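Local coordinates for protein PvdO (Pseudomonas aeruginosa, PDB 5HHA) that probably takes part in periplasmic maturation of the pyoverdine chromophore, binds calcium and belongs to the family of formylglycine-generating enzymes, at residues Q62-P67 and G264-A269; D223-H228 and C244-I249. One frame throughout, in Å; residues are numbered along the deposited sequence.

Interaction 1: residues Q62-P67 and G264-A269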
ATOM      1  N   GLN A  62      11.019  -5.577 -13.837  1.00  9.21           N
ATOM      2  CA  GLN A  62      12.192  -4.738 -13.679  0.68  9.71           C
ATOM      3  C   GLN A  62      13.291  -5.478 -12.935  1.00  9.76           C
ATOM      4  O   GLN A  62      13.036  -6.431 -12.213  1.00  9.80           O
ATOM      5  CB  GLN A  62      11.807  -3.486 -12.894  0.68 10.97           C
ATOM      6  CG  GLN A  62      10.557  -2.802 -13.412  0.68 12.61           C
ATOM      7  CD  GLN A  62      10.829  -2.079 -14.706  0.68 11.62           C
ATOM      8  OE1 GLN A  62      11.818  -1.351 -14.827  0.68 14.11           O
ATOM      9  NE2 GLN A  62       9.969  -2.269 -15.689  0.68 10.30           N
ATOM     10  N   PRO A  63      14.547  -5.049 -13.118  1.00 10.97           N
ATOM     11  CA  PRO A  63      15.676  -5.854 -12.631  1.00 11.85           C
ATOM     12  C   PRO A  63      15.784  -6.039 -11.128  1.00 11.20           C
ATOM     13  O   PRO A  63      16.412  -7.014 -10.702  1.00 12.85           O
ATOM     14  CB  PRO A  63      16.896  -5.114 -13.199  1.00 13.67           C
ATOM     15  CG  PRO A  63      16.383  -4.369 -14.358  1.00 16.35           C
ATOM     16  CD  PRO A  63      14.969  -4.012 -14.080  1.00 10.68           C
ATOM     17  N   ASP A  64      15.186  -5.153 -10.337  1.00  9.52           N
ATOM     18  CA  ASP A  64      15.265  -5.295  -8.893  1.00  9.08           C
ATOM     19  C   ASP A  64      14.263  -6.274  -8.305  1.00  9.57           C
ATOM     20  O   ASP A  64      14.199  -6.409  -7.073  1.00  9.59           O
ATOM     21  CB  ASP A  64      15.144  -3.938  -8.181  1.00  9.77           C
ATOM     22  CG  ASP A  64      13.811  -3.225  -8.401  1.00 10.11           C
ATOM     23  OD1 ASP A  64      12.991  -3.673  -9.220  1.00 10.86           O
ATOM     24  OD2 ASP A  64      13.611  -2.194  -7.730  1.00 10.02           O
ATOM     25  N   GLU A  65      13.509  -6.990  -9.143  1.00  8.88           N
ATOM     26  CA  GLU A  65      12.452  -7.889  -8.676  1.00  9.22           C
ATOM     27  C   GLU A  65      12.936  -9.325  -8.487  1.00  9.40           C
ATOM     28  O   GLU A  65      12.149 -10.251  -8.410  1.00 10.71           O
ATOM     29  CB  GLU A  65      11.273  -7.853  -9.631  1.00  8.52           C
ATOM     30  CG  GLU A  65      10.619  -6.472  -9.678  1.00  9.21           C
ATOM     31  CD  GLU A  65       9.621  -6.291 -10.795  1.00  8.01           C
ATOM     32  OE1 GLU A  65       8.968  -7.266 -11.189  1.00 10.30           O
ATOM     33  OE2 GLU A  65       9.418  -5.162 -11.265  1.00  9.27           O
ATOM     34  N   GLY A  66      14.240  -9.505  -8.371  1.00  9.92           N
ATOM     35  CA  GLY A  66      14.801 -10.817  -8.115  1.00 10.72           C
ATOM     36  C   GLY A  66      15.937 -10.740  -7.137  1.00 10.82           C
ATOM     37  O   GLY A  66      16.470  -9.666  -6.859  1.00 10.98           O
ATOM     38  N   PRO A  67      16.363 -11.913  -6.662  1.00 11.34           N
ATOM     39  CA  PRO A  67      15.817 -13.224  -7.047  1.00 11.06           C
ATOM     40  C   PRO A  67      14.465 -13.529  -6.427  1.00 10.41           C
ATOM     41  O   PRO A  67      14.125 -13.050  -5.328  1.00 10.92           O
ATOM     42  CB  PRO A  67      16.857 -14.217  -6.511  1.00 12.40           C
ATOM     43  CG  PRO A  67      17.541 -13.461  -5.428  1.00 18.15           C
ATOM     44  CD  PRO A  67      17.600 -12.031  -5.888  1.00 13.05           C
ATOM     45  N   GLY A 264       4.565  -7.635  -8.127  1.00  7.74           N
ATOM     46  CA  GLY A 264       5.967  -7.581  -7.776  1.00  8.46           C
ATOM     47  C   GLY A 264       6.693  -6.285  -8.062  1.00  7.56           C
ATOM     48  O   GLY A 264       7.873  -6.174  -7.765  1.00  7.91           O
ATOM     49  N   ASN A 265       6.007  -5.296  -8.620  1.00  8.08           N
ATOM     50  CA  ASN A 265       6.644  -4.015  -8.918  1.00  7.80           C
ATOM     51  C   ASN A 265       7.176  -3.362  -7.655  1.00  7.25           C
ATOM     52  O   ASN A 265       6.469  -3.347  -6.637  1.00  7.64           O
ATOM     53  CB  ASN A 265       5.649  -3.081  -9.614  1.00  8.98           C
ATOM     54  CG  ASN A 265       6.343  -1.897 -10.333  1.00 10.30           C
ATOM     55  OD1 ASN A 265       6.476  -0.813  -9.802  1.00 14.64           O
ATOM     56  ND2 ASN A 265       6.741  -2.127 -11.536  1.00  9.75           N
ATOM     57  N   ARG A 266       8.359  -2.770  -7.730  1.00  7.62           N
ATOM     58  CA  ARG A 266       8.983  -2.115  -6.584  1.00  8.50           C
ATOM     59  C   ARG A 266       9.270  -0.668  -6.935  1.00  7.65           C
ATOM     60  O   ARG A 266       9.463  -0.329  -8.102  1.00  8.47           O
ATOM     61  CB  ARG A 266      10.322  -2.793  -6.216  1.00  9.36           C
ATOM     62  CG  ARG A 266      10.203  -4.285  -6.017  1.00  8.00           C
ATOM     63  CD  ARG A 266      11.537  -4.927  -5.685  1.00  8.85           C
ATOM     64  NE  ARG A 266      11.858  -4.684  -4.281  1.00  8.84           N
ATOM     65  CZ  ARG A 266      13.067  -4.845  -3.742  1.00  9.61           C
ATOM     66  NH1 ARG A 266      14.090  -5.233  -4.492  1.00 10.11           N
ATOM     67  NH2 ARG A 266      13.247  -4.630  -2.448  1.00 10.18           N
ATOM     68  N   ASN A 267       9.341   0.197  -5.931  1.00  8.45           N
ATOM     69  CA  ASN A 267       9.776   1.573  -6.132  1.00  8.86           C
ATOM     70  C   ASN A 267      10.264   2.097  -4.791  1.00  8.39           C
ATOM     71  O   ASN A 267      10.225   1.388  -3.791  1.00  8.84           O
ATOM     72  CB  ASN A 267       8.616   2.399  -6.709  1.00  8.33           C
ATOM     73  CG  ASN A 267       9.097   3.595  -7.528  1.00  9.91           C
ATOM     74  OD1 ASN A 267      10.238   4.029  -7.445  1.00 11.15           O
ATOM     75  ND2 ASN A 267       8.210   4.138  -8.327  1.00 12.55           N
ATOM     76  N   ASN A 268      10.738   3.329  -4.771  1.00  8.86           N
ATOM     77  CA  ASN A 268      11.346   3.895  -3.570  1.00  9.29           C
ATOM     78  C   ASN A 268      11.134   5.402  -3.547  1.00  9.85           C
ATOM     79  O   ASN A 268      10.785   6.004  -4.545  1.00 10.80           O
ATOM     80  CB  ASN A 268      12.841   3.532  -3.483  1.00 11.07           C
ATOM     81  CG  ASN A 268      13.654   4.165  -4.575  1.00 13.43           C
ATOM     82  OD1 ASN A 268      14.040   3.499  -5.546  1.00 22.29           O
ATOM     83  ND2 ASN A 268      13.879   5.447  -4.469  1.00 15.87           N
ATOM     84  N   ALA A 269      11.306   5.986  -2.381  1.00  9.96           N
ATOM     85  CA  ALA A 269      11.213   7.430  -2.202  1.00 10.65           C
ATOM     86  C   ALA A 269      12.106   7.772  -1.009  1.00 11.00           C
ATOM     87  O   ALA A 269      12.359   6.932  -0.161  1.00 11.22           O
ATOM     88  CB  ALA A 269       9.772   7.846  -1.931  1.00 11.81           C
TER
HETATM   89  O   HOH W   1      10.332  -3.010  -9.797  1.00  9.08           O
HETATM   90  O   HOH W   2      12.249  -0.115  -8.501  1.00 15.57           O

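Interaction 2: residues D223-H228 and C244-I249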
ATOM      1  N   ASP A 223      10.448  -0.833   4.912  1.00  8.99           N
ATOM      2  CA  ASP A 223      11.775  -1.269   4.514  1.00  9.30           C
ATOM      3  C   ASP A 223      12.624  -0.159   3.939  1.00  9.53           C
ATOM      4  O   ASP A 223      12.151   0.690   3.183  1.00  9.39           O
ATOM      5  CB  ASP A 223      11.703  -2.376   3.443  1.00  9.18           C
ATOM      6  CG  ASP A 223      10.879  -3.563   3.871  1.00  9.14           C
ATOM      7  OD1 ASP A 223       9.760  -3.371   4.379  1.00  9.28           O
ATOM      8  OD2 ASP A 223      11.362  -4.709   3.679  1.00  9.49           O
ATOM      9  N   CYS A 224      13.914  -0.213   4.250  1.00  9.80           N
ATOM     10  CA  CYS A 224      14.891   0.576   3.524  1.00  9.67           C
ATOM     11  C   CYS A 224      15.085   0.020   2.128  1.00  9.15           C
ATOM     12  O   CYS A 224      14.844  -1.134   1.883  1.00 10.03           O
ATOM     13  CB  CYS A 224      16.221   0.607   4.270  1.00 11.90           C
ATOM     14  SG  CYS A 224      16.027   1.466   5.864  1.00 16.39           S
ATOM     15  N   TRP A 225      15.532   0.872   1.222  1.00  9.96           N
ATOM     16  CA  TRP A 225      15.663   0.489  -0.179  1.00 10.54           C
ATOM     17  C   TRP A 225      16.833  -0.462  -0.425  1.00 11.22           C
ATOM     18  O   TRP A 225      17.949  -0.278   0.105  1.00 12.23           O
ATOM     19  CB  TRP A 225      15.876   1.747  -1.033  1.00 12.01           C
ATOM     20  CG  TRP A 225      16.231   1.425  -2.461  1.00 10.59           C
ATOM     21  CD1 TRP A 225      15.407   0.908  -3.401  1.00 10.41           C
ATOM     22  CD2 TRP A 225      17.504   1.600  -3.094  1.00 12.85           C
ATOM     23  NE1 TRP A 225      16.076   0.738  -4.584  1.00 11.23           N
ATOM     24  CE2 TRP A 225      17.370   1.156  -4.423  1.00 13.10           C
ATOM     25  CE3 TRP A 225      18.742   2.082  -2.659  1.00 16.62           C
ATOM     26  CZ2 TRP A 225      18.429   1.178  -5.333  1.00 16.18           C
ATOM     27  CZ3 TRP A 225      19.803   2.103  -3.562  1.00 18.99           C
ATOM     28  CH2 TRP A 225      19.635   1.664  -4.887  1.00 18.64           C
ATOM     29  N   HIS A 226      16.583  -1.474  -1.259  1.00 10.45           N
ATOM     30  CA  HIS A 226      17.623  -2.332  -1.816  1.00 10.70           C
ATOM     31  C   HIS A 226      17.260  -2.579  -3.253  1.00 10.62           C
ATOM     32  O   HIS A 226      16.090  -2.700  -3.610  1.00 10.39           O
ATOM     33  CB  HIS A 226      17.751  -3.678  -1.056  1.00 11.17           C
ATOM     34  CG  HIS A 226      17.970  -3.511   0.411  1.00 11.82           C
ATOM     35  ND1 HIS A 226      16.948  -3.260   1.287  1.00 10.91           N
ATOM     36  CD2 HIS A 226      19.099  -3.571   1.162  1.00 12.90           C
ATOM     37  CE1 HIS A 226      17.427  -3.106   2.505  1.00 12.65           C
ATOM     38  NE2 HIS A 226      18.731  -3.320   2.459  1.00 13.27           N
ATOM     39  N   ASP A 227      18.295  -2.696  -4.070  1.00 12.57           N
ATOM     40  CA  ASP A 227      18.169  -2.786  -5.515  1.00 12.73           C
ATOM     41  C   ASP A 227      17.999  -4.228  -6.043  1.00 12.24           C
ATOM     42  O   ASP A 227      18.222  -4.494  -7.238  1.00 13.31           O
ATOM     43  CB  ASP A 227      19.442  -2.154  -6.105  1.00 15.81           C
ATOM     44  CG  ASP A 227      19.312  -1.798  -7.550  1.00 17.87           C
ATOM     45  OD1 ASP A 227      18.196  -1.472  -8.021  1.00 14.64           O
ATOM     46  OD2 ASP A 227      20.369  -1.804  -8.216  1.00 18.81           O
ATOM     47  N   HIS A 228      17.562  -5.133  -5.178  1.00 10.36           N
ATOM     48  CA  HIS A 228      17.540  -6.564  -5.454  1.00 10.36           C
ATOM     49  C   HIS A 228      17.013  -7.228  -4.194  1.00  9.99           C
ATOM     50  O   HIS A 228      16.692  -6.551  -3.206  1.00 11.59           O
ATOM     51  CB  HIS A 228      18.975  -7.015  -5.739  1.00 13.00           C
ATOM     52  CG  HIS A 228      19.872  -6.733  -4.587  1.00 15.07           C
ATOM     53  ND1 HIS A 228      20.705  -5.633  -4.520  1.00 21.75           N
ATOM     54  CD2 HIS A 228      19.969  -7.350  -3.390  1.00 13.27           C
ATOM     55  CE1 HIS A 228      21.306  -5.616  -3.341  1.00 16.28           C
ATOM     56  NE2 HIS A 228      20.868  -6.641  -2.636  1.00 22.23           N
ATOM     57  N   CYS A 244      19.274   5.088   6.179  1.00 29.90           N
ATOM     58  CA  CYS A 244      18.625   4.923   4.875  1.00 26.21           C
ATOM     59  C   CYS A 244      18.225   6.235   4.230  1.00 21.96           C
ATOM     60  O   CYS A 244      17.368   6.958   4.736  1.00 29.29           O
ATOM     61  CB  CYS A 244      17.368   4.076   5.018  1.00 26.99           C
ATOM     62  SG  CYS A 244      17.645   2.641   6.012  1.00 22.37           S
ATOM     63  N   GLU A 245      18.795   6.503   3.065  1.00 19.12           N
ATOM     64  CA  GLU A 245      18.432   7.677   2.300  1.00 18.83           C
ATOM     65  C   GLU A 245      17.111   7.448   1.567  1.00 15.67           C
ATOM     66  O   GLU A 245      16.406   8.387   1.266  1.00 14.09           O
ATOM     67  CB  GLU A 245      19.508   7.997   1.265  1.00 23.36           C
ATOM     68  CG  GLU A 245      19.504   9.454   0.790  1.00 35.90           C
ATOM     69  CD  GLU A 245      18.893   9.640  -0.586  1.00 43.21           C
ATOM     70  OE1 GLU A 245      19.583   9.334  -1.591  1.00 45.43           O
ATOM     71  OE2 GLU A 245      17.728  10.104  -0.662  1.00 40.36           O
ATOM     72  N   LEU A 246      16.806   6.183   1.283  1.00 13.73           N
ATOM     73  CA  LEU A 246      15.622   5.810   0.512  1.00 12.29           C
ATOM     74  C   LEU A 246      14.932   4.650   1.194  1.00 10.59           C
ATOM     75  O   LEU A 246      15.588   3.782   1.773  1.00 11.67           O
ATOM     76  CB  LEU A 246      16.000   5.404  -0.899  1.00 12.59           C
ATOM     77  CG  LEU A 246      16.665   6.482  -1.747  1.00 15.34           C
ATOM     78  CD1 LEU A 246      17.175   5.880  -3.041  1.00 16.11           C
ATOM     79  CD2 LEU A 246      15.703   7.612  -2.043  1.00 14.26           C
ATOM     80  N   VAL A 247      13.599   4.673   1.151  1.00 10.12           N
ATOM     81  CA  VAL A 247      12.793   3.569   1.623  1.00  9.43           C
ATOM     82  C   VAL A 247      11.903   3.067   0.490  1.00  8.53           C
ATOM     83  O   VAL A 247      11.739   3.727  -0.520  1.00  9.81           O
ATOM     84  CB  VAL A 247      11.925   3.986   2.836  1.00 10.38           C
ATOM     85  CG1 VAL A 247      12.803   4.331   4.054  1.00 12.63           C
ATOM     86  CG2 VAL A 247      10.953   5.110   2.478  1.00 10.76           C
ATOM     87  N   GLN A 248      11.353   1.879   0.657  1.00  9.25           N
ATOM     88  CA  GLN A 248      10.488   1.281  -0.357  1.00  9.44           C
ATOM     89  C   GLN A 248       9.075   1.835  -0.291  1.00  7.89           C
ATOM     90  O   GLN A 248       8.546   2.135   0.790  1.00  9.05           O
ATOM     91  CB  GLN A 248      10.402  -0.243  -0.159  1.00  8.07           C
ATOM     92  CG  GLN A 248      11.732  -0.966  -0.170  1.00  9.84           C
ATOM     93  CD  GLN A 248      12.428  -1.135  -1.527  1.00  9.31           C
ATOM     94  OE1 GLN A 248      11.906  -0.833  -2.604  1.00 12.25           O
ATOM     95  NE2 GLN A 248      13.614  -1.627  -1.467  1.00  8.97           N
ATOM     96  N   ILE A 249       8.439   1.909  -1.456  1.00  8.11           N
ATOM     97  CA  ILE A 249       7.004   2.130  -1.585  1.00  7.88           C
ATOM     98  C   ILE A 249       6.463   1.042  -2.515  1.00  7.69           C
ATOM     99  O   ILE A 249       7.197   0.465  -3.334  1.00  9.10           O
ATOM    100  CB  ILE A 249       6.672   3.553  -2.100  1.00  8.69           C
ATOM    101  CG1 ILE A 249       7.345   3.815  -3.437  1.00  8.26           C
ATOM    102  CG2 ILE A 249       7.097   4.590  -1.078  1.00 10.65           C
ATOM    103  CD1 ILE A 249       7.012   5.195  -4.055  1.00 10.05           C
TER

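Interaction 1: residues Q62-P67 and G264-A269
R266 meets D64 through both its polar end and its aliphatic chain. NH1 donates to the backbone oxygen of D64 (R266 NH1 to D64 O, 2.8 Å, N-H...O angle 154°), and the acceptor sits at the guanidinium edge, only 12° out of the group's plane. A bend at chi3 (78°) turns the guanidinium back toward this carbonyl while CB and CD run past the D64 carboxylate. That carboxylate takes no N-H from the arginine: D64 OD2 is 4.5 Å from R266 NH1 and well out of the guanidinium plane, so that any attraction between the two charges acts without a direct bond; D64 OD2 is nearer to R266 CB, at 3.7 Å. The guanidinium has further partners in E154, by a salt bridge to NE, and in the H228 carbonyl. Residues Q62-E65 form a type I beta turn with P63 and D64 at its corners, closed by the E65 N to Q62 O bond of 3.2 Å, and the turn sets D64 against R266 of strand 266-269. Two waters complete the join. One accepts from R266 N at 2.9 Å and also bonds D64 OD1 and E65 OE2; the other bridges D64 OD2 and R266 O. E65 reaches across with an extended chain, its CG lying 3.4 Å from G264 O. Its carboxylate has several partners: Q62 N meets OE2 from above the carboxylate plane at 3.1 Å, R262 forms a salt bridge to the same oxygen, and T54 bonds OE1.

Interaction 2: residues D223-H228 and C244-I249
In both C224 and C244 the sulfur is anti to the carbonyl carbon, beside the backbone N, and this turns the two SG atoms toward each other, where they are joined by a disulfide of 2.0 Å (C224 SG to C244 SG). Its chi3 of 79° is positive, giving a right-handed bridge. W225 takes the other course: with chi1 at 171° its CG is anti to the backbone N, and the indole runs alongside L246, pointing the same way. The two methylene groups pack at 3.7 Å (W225 CB to L246 CB), and farther out L246 CD1 comes obliquely to within 4.1 Å of W225 CE3. On the backbone, C224 and V247 form an antiparallel non-hydrogen-bonded pair with CA atoms 4.1 Å apart and diverging side chains. The bonds that bracket it are Q248 N to D223 O, 2.9 Å and nearly straight at 168°, and W225 N to L246 O, 3.0 Å. Q248, which has the most surface buried here, bends at chi2, which brings its end alongside the backbone of W225 and H226; its CG touches D223 CB at 3.9 Å, and its amide lies obliquely to the indole. The polar ends of D223 and H226 are held elsewhere, D223 by the backbone N-H groups of E154 and W239, H226 by E241 while its ring stacks on W239. The disulfide thus joins C224 not to its strand partner V247 but to a residue three positions earlier, before strand 247-251 begins. Such geometry is that of a long loop between two successive antiparallel strands, cross-linked at its base, within the domain resembling sulfatase-modifying factor enzymes.

In the fold
Interaction 2 is nested in the long chain loop closed by interaction 1, and the two have centres about 10 Å apart. Antiparallel neighbours 247-251 and 266-269 join them directly: probable backbone hydrogen bonds link V247 N to A269 O (2.9 Å) and I249 N to N267 O (3.0 Å), while N268 packs against W225 and L246. R266 and E154 each have partners in both contacts. The calcium site is not part of either: the side chain of N265 in interaction 1 lies about 11 Å from that of the calcium ligand T187.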